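PDB 1YGP: yeast glycogen phosphorylase from Saccharomyces cerevisiae, which belongs to the carbohydrate phosphorylase family, enzymes of the two-domain GT-B architecture, and carries pyridoxal-5'-phosphate bound in a pocket of the chain. Local coordinates for residues M108-D113 and V152-P157; W280-T285 and Q332-A337; L601-V606 and S708-H713. One frame throughout, in Å; residues are numbered along the deposited sequence.

Contact 1 (M108-D113 and V152-P157); sequences MGRALD and VLDQEP
R110 and E156 run past each other where the type I beta turn L153-E156, at the C-terminal end of helix 149-153, meets the start of helix 111-117. The first torsion of R110 (chi1 -56°) places CG beside the backbone N; from CG to NE the chain is extended, and the atoms that follow meet the turn one after another. Its CB lies 3.6 Å from E156 OE1. Farther out, CD is 3.7 Å from E156 O, and NE approaches that same E156 O to 3.0 Å. Against one face of the guanidinium sits L153 O, 3.5 Å from NH1. At the tip, NH2 makes a long salt bridge to D154 OD2 (3.7 Å), the two planes standing nearly perpendicular at 80°.

E156 reaches back with an extended chain, and its carboxylate grips two successive amides of the opposite backbone. L112 N gives a fairly straight bond (162°) to the syn lone pair of OE1, whereas A111 N meets OE2 from above the carboxylate plane at 2.9 Å. The adjoining G109 lies about 8 Å from the bound pyridoxal-5'-phosphate, so this grip probably helps fix the backbone beside the cofactor pocket. Beyond the carboxylate, toward helix 149-153, the contact turns apolar: L112 and L153 cross at about a right angle, CD1 of L112 lying 3.6 Å from CD1 of L153.

Contact 2 (W280-T285 and Q332-A337); sequences WQARPT and QYFWCA
The first torsion of F334 (chi1 173°) turns CG away from the backbone N and sends the phenyl to the strand at W280 and A282, while that of W280 (chi1 -59°), with CG beside its own N, swings the indole to the edge of W335. The end of the F334 ring touches W280 and A282, two residues apart on the strand, and the carbonyl of Q281 between them. Its CE2 is 3.9 Å from W280 CB, and its CZ is 3.5 Å from A282 CA and 3.7 Å from A282 CB. W280 CB and A282 CA both come in obliquely to the ring. By contrast, Q281 O lies at the ring edge, in its plane, 3.8 Å from CZ. The two indoles meet at their edges rather than stacking, W280 CD1 standing 4.2 Å from W335 CD1. Each indole N-H is engaged outside the two segments, W280 NE1 with S339 OG and W335 NE1 with Y187 O, which would help fix the rotation of both rings.

I311, A259, V230 and F232 also touch F334, so the phenyl is held from helix 303-313 and from strands 255-267 and 221-232 as well. The axes of strand and helix pass 9.7 Å apart with their directions 117° apart. This is helix-on-sheet packing: helix 322-350 lies against the antiparallel extension of the large mixed sheet, in the N-terminal half of a GT-B fold.

Contact 3 (L601-V606 and S708-H713); sequences LFDMQV and SDLSEH
F602, M604, L710 and E712 join two adjacent parallel strands, 601-606 and 710-713, at the middle of a six-stranded sheet of order 3-2-1-4-5-6, the Rossmann-like arrangement of the C-terminal domain of GT-B proteins. The first shell is backbone. L710 N bonds F602 O, M604 N bonds L710 O and E712 N bonds M604 O, all at 2.8 to 2.9 Å; these staggered bonds and the bridges D603-L710 and M604-S711 define a parallel register. F602 O also accepts a weak bond from D709 N. Just before the second strand, the D709 side chain prolongs the pairing: F602 N points almost straight at its OD2 (3.0 Å, 169°), meeting it on the anti side and out of the carboxylate plane.

Next come the side chains. On the face of M604 and S711, the methionine chain bends at chi2 and chi3, bringing SD to 3.3 Å from S708 OG. On the other face, D603 and L710 lie side by side, with OD1 of D603 beside CD1 of L710. The carboxylates of D603 and E712 are nearly coplanar (23°); the modelled approach of D603 OD1 to E712 OE2, 2.8 Å, is doubtful in detail at this resolution. D603 has weak partners in H831 and, by a long ion pair, K649.

Farther out, K575 forms a salt bridge to D709 OD2, Y827 bonds E712 OE1, and N618 holds Q605 OE1. F729 of helix 724-730 touches M604, S708 and S711. The strand ends lead toward the cofactor: K607 of the pyridoxal-5'-phosphate pocket follows V606 directly and bonds H713 ND1 through its NZ. The other imidazole nitrogen, H713 NE2, is hydrogen-bonded to S711 OG at 3.0 Å.

How the contacts relate
Contact 2 and contact 3 are both buried, yet they are built differently: contact 2 packs a helix on a sheet through aromatic and apolar groups, whereas contact 3 joins neighbouring strands within a sheet mainly by backbone hydrogen bonds. Contact 1, only partly buried, relies on a carboxylate and an arginine between a turn and a helix start. No segment is shared. Contacts 2 and 3 fall on opposite sides of the chain's centre, their centres 41 Å apart, one on the mixed sheet and one inside the parallel sheet; contact 1 lies 27 Å and 25 Å from them, centre to centre. G109 of contact 1 lies about 8 Å and the side chain of Q605 about 9 Å from the pyridoxal-5'-phosphate.

Contact 1 (M108-D113 and V152-P157)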
# COMPACT_ATOMS: atom_id res chain seq x y z
N MET A 108 12.31 -15.59 2.56
CA MET A 108 11.42 -16.00 3.62
C MET A 108 10.35 -17.02 3.25
O MET A 108 9.99 -17.82 4.11
CB MET A 108 10.80 -14.73 4.20
CG MET A 108 11.87 -13.83 4.80
SD MET A 108 12.73 -14.89 5.98
CE MET A 108 11.82 -14.47 7.43
N GLY A 109 9.82 -17.06 2.02
CA GLY A 109 8.81 -18.05 1.69
C GLY A 109 7.44 -17.65 2.22
O GLY A 109 7.12 -16.46 2.11
N ARG A 110 6.61 -18.55 2.76
CA ARG A 110 5.32 -18.17 3.31
C ARG A 110 5.32 -18.39 4.83
O ARG A 110 5.60 -19.47 5.39
CB ARG A 110 4.20 -18.98 2.78
CG ARG A 110 4.01 -19.05 1.30
CD ARG A 110 2.86 -20.06 1.10
NE ARG A 110 2.33 -20.00 -0.24
CZ ARG A 110 1.50 -20.92 -0.73
NH1 ARG A 110 1.08 -21.97 -0.04
NH2 ARG A 110 1.04 -20.73 -1.96
N ALA A 111 4.89 -17.33 5.51
CA ALA A 111 4.93 -17.29 6.95
C ALA A 111 3.89 -18.03 7.76
O ALA A 111 4.29 -18.58 8.78
CB ALA A 111 4.89 -15.86 7.40
N LEU A 112 2.61 -18.10 7.41
CA LEU A 112 1.61 -18.77 8.25
C LEU A 112 1.91 -20.18 8.77
O LEU A 112 1.90 -20.37 9.98
CB LEU A 112 0.22 -18.90 7.55
CG LEU A 112 -1.12 -18.63 8.29
CD1 LEU A 112 -2.27 -19.17 7.48
CD2 LEU A 112 -1.21 -19.37 9.60
N ASP A 113 2.21 -21.19 7.96
CA ASP A 113 2.29 -22.52 8.55
C ASP A 113 3.48 -22.70 9.48
O ASP A 113 3.42 -23.38 10.51
CB ASP A 113 2.35 -23.53 7.46
CG ASP A 113 1.97 -24.92 7.87
OD1 ASP A 113 1.27 -25.10 8.86
OD2 ASP A 113 2.36 -25.84 7.14
N VAL A 152 -6.70 -22.38 3.11
CA VAL A 152 -6.40 -21.00 3.51
C VAL A 152 -4.89 -20.78 3.41
O VAL A 152 -4.46 -19.66 3.14
CB VAL A 152 -6.96 -20.63 4.99
CG1 VAL A 152 -7.85 -21.76 5.48
CG2 VAL A 152 -5.86 -20.34 5.98
N LEU A 153 -4.07 -21.82 3.52
CA LEU A 153 -2.62 -21.70 3.48
C LEU A 153 -2.19 -21.22 2.10
O LEU A 153 -1.36 -20.31 1.92
CB LEU A 153 -2.06 -23.08 3.83
CG LEU A 153 -1.22 -23.25 5.11
CD1 LEU A 153 -1.88 -22.54 6.22
CD2 LEU A 153 -1.06 -24.70 5.46
N ASP A 154 -2.86 -21.75 1.08
CA ASP A 154 -2.59 -21.34 -0.27
C ASP A 154 -2.88 -19.90 -0.62
O ASP A 154 -2.50 -19.45 -1.69
CB ASP A 154 -3.36 -22.19 -1.23
CG ASP A 154 -2.39 -23.13 -1.89
OD1 ASP A 154 -2.18 -24.20 -1.31
OD2 ASP A 154 -1.83 -22.78 -2.95
N GLN A 155 -3.55 -19.15 0.22
CA GLN A 155 -3.84 -17.77 -0.16
C GLN A 155 -2.62 -16.88 0.02
O GLN A 155 -2.66 -15.71 -0.35
CB GLN A 155 -4.96 -17.18 0.69
CG GLN A 155 -6.25 -17.97 0.78
CD GLN A 155 -6.74 -18.29 -0.61
OE1 GLN A 155 -6.87 -17.38 -1.42
NE2 GLN A 155 -6.99 -19.55 -0.92
N GLU A 156 -1.53 -17.36 0.62
CA GLU A 156 -0.45 -16.49 1.00
C GLU A 156 0.59 -16.33 -0.09
O GLU A 156 1.12 -17.32 -0.57
CB GLU A 156 0.17 -17.04 2.25
CG GLU A 156 1.11 -16.02 2.83
CD GLU A 156 1.84 -16.40 4.11
OE1 GLU A 156 1.53 -17.43 4.71
OE2 GLU A 156 2.73 -15.64 4.49
N PRO A 157 0.94 -15.14 -0.55
CA PRO A 157 2.04 -14.96 -1.47
C PRO A 157 3.35 -15.13 -0.75
O PRO A 157 3.51 -14.71 0.40
CB PRO A 157 1.81 -13.58 -2.03
CG PRO A 157 1.21 -12.87 -0.86
CD PRO A 157 0.22 -13.90 -0.33

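Contact 2 (W280-T285 and Q332-A337)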
# COMPACT_ATOMS: atom_id res chain seq x y z
N TRP A 280 13.82 -2.17 5.42
CA TRP A 280 13.66 -0.76 5.19
C TRP A 280 12.95 -0.52 3.88
O TRP A 280 13.20 -1.23 2.91
CB TRP A 280 15.03 -0.06 5.11
CG TRP A 280 15.88 -0.23 6.35
CD1 TRP A 280 16.93 -1.12 6.42
CD2 TRP A 280 15.65 0.42 7.53
NE1 TRP A 280 17.36 -1.04 7.66
CE2 TRP A 280 16.63 -0.15 8.36
CE3 TRP A 280 14.76 1.38 8.02
CZ2 TRP A 280 16.70 0.25 9.70
CZ3 TRP A 280 14.84 1.77 9.36
CH2 TRP A 280 15.80 1.20 10.20
N GLN A 281 12.09 0.49 3.83
CA GLN A 281 11.42 0.96 2.62
C GLN A 281 11.95 2.36 2.38
O GLN A 281 12.06 3.08 3.38
CB GLN A 281 9.94 1.03 2.86
CG GLN A 281 9.15 1.81 1.83
CD GLN A 281 7.68 1.68 2.13
OE1 GLN A 281 7.03 0.84 1.53
NE2 GLN A 281 7.09 2.42 3.06
N ALA A 282 12.26 2.77 1.15
CA ALA A 282 12.77 4.12 0.95
C ALA A 282 11.63 5.08 0.71
O ALA A 282 10.72 4.72 -0.04
CB ALA A 282 13.65 4.24 -0.26
N ARG A 283 11.61 6.26 1.32
CA ARG A 283 10.55 7.24 1.12
C ARG A 283 11.19 8.58 0.79
O ARG A 283 12.36 8.77 1.13
CB ARG A 283 9.70 7.35 2.36
CG ARG A 283 8.79 6.11 2.49
CD ARG A 283 7.80 6.36 3.62
NE ARG A 283 7.10 5.16 4.06
CZ ARG A 283 6.47 5.10 5.25
NH1 ARG A 283 6.43 6.14 6.09
NH2 ARG A 283 5.90 3.96 5.65
N PRO A 284 10.57 9.49 0.02
CA PRO A 284 11.05 10.83 -0.28
C PRO A 284 11.00 11.75 0.93
O PRO A 284 10.20 11.52 1.84
CB PRO A 284 10.17 11.30 -1.38
CG PRO A 284 8.86 10.66 -0.98
CD PRO A 284 9.30 9.26 -0.67
N THR A 285 11.81 12.81 0.95
CA THR A 285 11.74 13.72 2.08
C THR A 285 10.53 14.58 1.81
O THR A 285 9.90 15.08 2.74
CB THR A 285 13.00 14.59 2.16
OG1 THR A 285 13.45 14.78 0.84
CG2 THR A 285 14.09 13.98 3.02
N GLN A 332 22.66 -0.44 -1.80
CA GLN A 332 23.55 -1.06 -0.82
C GLN A 332 24.00 -0.04 0.23
O GLN A 332 24.15 -0.38 1.41
CB GLN A 332 24.78 -1.65 -1.49
CG GLN A 332 24.51 -2.78 -2.47
CD GLN A 332 25.75 -3.49 -2.99
OE1 GLN A 332 25.73 -4.69 -3.29
NE2 GLN A 332 26.89 -2.83 -3.12
N TYR A 333 24.19 1.23 -0.17
CA TYR A 333 24.50 2.22 0.83
C TYR A 333 23.26 2.43 1.71
O TYR A 333 23.40 2.21 2.91
CB TYR A 333 24.90 3.57 0.22
CG TYR A 333 25.30 4.55 1.32
CD1 TYR A 333 26.02 4.10 2.44
CD2 TYR A 333 24.87 5.87 1.27
CE1 TYR A 333 26.28 4.96 3.50
CE2 TYR A 333 25.14 6.74 2.33
CZ TYR A 333 25.84 6.27 3.43
OH TYR A 333 26.06 7.09 4.52
N PHE A 334 22.07 2.79 1.19
CA PHE A 334 20.83 2.99 1.94
C PHE A 334 20.57 1.95 3.05
O PHE A 334 20.36 2.26 4.22
CB PHE A 334 19.71 3.02 0.90
CG PHE A 334 18.29 3.06 1.43
CD1 PHE A 334 17.76 4.26 1.92
CD2 PHE A 334 17.53 1.89 1.49
CE1 PHE A 334 16.49 4.28 2.47
CE2 PHE A 334 16.25 1.92 2.04
CZ PHE A 334 15.73 3.11 2.54
N TRP A 335 20.66 0.68 2.73
CA TRP A 335 20.45 -0.37 3.70
C TRP A 335 21.59 -0.41 4.69
O TRP A 335 21.27 -0.54 5.88
CB TRP A 335 20.30 -1.66 2.93
CG TRP A 335 20.62 -2.99 3.59
CD1 TRP A 335 19.92 -3.55 4.64
CD2 TRP A 335 21.61 -3.80 3.11
NE1 TRP A 335 20.47 -4.73 4.80
CE2 TRP A 335 21.48 -4.92 3.92
CE3 TRP A 335 22.57 -3.72 2.11
CZ2 TRP A 335 22.34 -5.99 3.70
CZ3 TRP A 335 23.42 -4.80 1.91
CH2 TRP A 335 23.30 -5.93 2.70
N CYS A 336 22.87 -0.29 4.30
CA CYS A 336 23.97 -0.28 5.27
C CYS A 336 23.93 0.89 6.26
O CYS A 336 24.11 0.74 7.47
CB CYS A 336 25.28 -0.24 4.53
SG CYS A 336 25.57 -1.88 3.84
N ALA A 337 23.58 2.05 5.73
CA ALA A 337 23.46 3.29 6.45
C ALA A 337 22.39 3.26 7.54
O ALA A 337 22.68 3.46 8.73
CB ALA A 337 23.13 4.38 5.44

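Contact 3 (L601-V606 and S708-H713)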
# COMPACT_ATOMS: atom_id res chain seq x y z
N LEU A 601 10.24 -43.20 -11.77
CA LEU A 601 11.30 -42.47 -11.06
C LEU A 601 11.11 -41.00 -11.37
O LEU A 601 11.03 -40.57 -12.53
CB LEU A 601 12.71 -42.87 -11.52
CG LEU A 601 13.91 -42.15 -10.89
CD1 LEU A 601 14.37 -42.86 -9.63
CD2 LEU A 601 15.07 -42.19 -11.87
N PHE A 602 10.98 -40.24 -10.29
CA PHE A 602 10.92 -38.81 -10.38
C PHE A 602 12.35 -38.29 -10.24
O PHE A 602 13.04 -38.47 -9.23
CB PHE A 602 9.98 -38.33 -9.29
CG PHE A 602 8.50 -38.40 -9.68
CD1 PHE A 602 7.97 -39.48 -10.40
CD2 PHE A 602 7.64 -37.36 -9.30
CE1 PHE A 602 6.61 -39.51 -10.72
CE2 PHE A 602 6.29 -37.41 -9.63
CZ PHE A 602 5.77 -38.47 -10.34
N ASP A 603 12.82 -37.68 -11.31
CA ASP A 603 14.18 -37.21 -11.39
C ASP A 603 14.13 -35.69 -11.56
O ASP A 603 13.78 -35.24 -12.67
CB ASP A 603 14.78 -37.94 -12.58
CG ASP A 603 16.21 -37.64 -13.00
OD1 ASP A 603 16.93 -36.92 -12.30
OD2 ASP A 603 16.58 -38.15 -14.06
N MET A 604 14.47 -34.88 -10.53
CA MET A 604 14.41 -33.43 -10.68
C MET A 604 15.70 -32.64 -10.65
O MET A 604 16.65 -33.01 -9.96
CB MET A 604 13.50 -32.78 -9.62
CG MET A 604 13.25 -33.37 -8.26
SD MET A 604 11.96 -34.66 -8.28
CE MET A 604 10.54 -33.86 -7.62
N GLN A 605 15.75 -31.53 -11.39
CA GLN A 605 16.84 -30.54 -11.33
C GLN A 605 16.17 -29.17 -11.26
O GLN A 605 15.81 -28.55 -12.27
CB GLN A 605 17.76 -30.61 -12.57
CG GLN A 605 19.03 -29.77 -12.47
CD GLN A 605 19.94 -29.85 -13.69
OE1 GLN A 605 19.54 -30.25 -14.78
NE2 GLN A 605 21.19 -29.44 -13.61
N VAL A 606 15.91 -28.71 -10.04
CA VAL A 606 15.31 -27.42 -9.82
C VAL A 606 16.33 -26.46 -9.21
O VAL A 606 16.76 -26.60 -8.05
CB VAL A 606 14.05 -27.52 -8.88
CG1 VAL A 606 12.95 -28.26 -9.64
CG2 VAL A 606 14.30 -28.31 -7.61
N SER A 708 10.87 -36.15 -4.38
CA SER A 708 11.97 -36.51 -5.22
C SER A 708 12.45 -37.93 -5.01
O SER A 708 12.66 -38.35 -3.87
CB SER A 708 13.11 -35.56 -4.97
OG SER A 708 14.09 -35.62 -5.99
N ASP A 709 12.60 -38.66 -6.12
CA ASP A 709 13.26 -39.93 -6.06
C ASP A 709 14.77 -39.70 -6.26
O ASP A 709 15.61 -40.25 -5.54
CB ASP A 709 12.71 -40.85 -7.14
CG ASP A 709 11.34 -41.44 -6.85
OD1 ASP A 709 10.93 -41.53 -5.70
OD2 ASP A 709 10.68 -41.85 -7.80
N LEU A 710 15.14 -38.85 -7.23
CA LEU A 710 16.52 -38.56 -7.53
C LEU A 710 16.57 -37.07 -7.86
O LEU A 710 15.61 -36.51 -8.44
CB LEU A 710 16.89 -39.46 -8.71
CG LEU A 710 18.30 -39.86 -9.24
CD1 LEU A 710 18.61 -39.01 -10.44
CD2 LEU A 710 19.34 -39.83 -8.13
N SER A 711 17.65 -36.39 -7.48
CA SER A 711 17.81 -34.97 -7.75
C SER A 711 19.17 -34.73 -8.38
O SER A 711 20.18 -35.29 -7.94
CB SER A 711 17.68 -34.18 -6.47
OG SER A 711 18.61 -34.46 -5.42
N GLU A 712 19.24 -33.91 -9.40
CA GLU A 712 20.47 -33.74 -10.15
C GLU A 712 21.36 -32.66 -9.55
O GLU A 712 20.89 -31.55 -9.26
CB GLU A 712 20.11 -33.40 -11.57
CG GLU A 712 19.26 -34.47 -12.20
CD GLU A 712 19.98 -35.35 -13.20
OE1 GLU A 712 21.09 -35.03 -13.61
OE2 GLU A 712 19.40 -36.36 -13.59
N HIS A 713 22.64 -32.90 -9.31
CA HIS A 713 23.50 -31.86 -8.77
C HIS A 713 24.79 -31.97 -9.57
O HIS A 713 25.86 -32.29 -9.06
CB HIS A 713 23.68 -32.11 -7.28
CG HIS A 713 22.40 -31.79 -6.51
ND1 HIS A 713 21.77 -30.62 -6.31
CD2 HIS A 713 21.63 -32.75 -5.92
CE1 HIS A 713 20.66 -30.86 -5.65
NE2 HIS A 713 20.59 -32.15 -5.42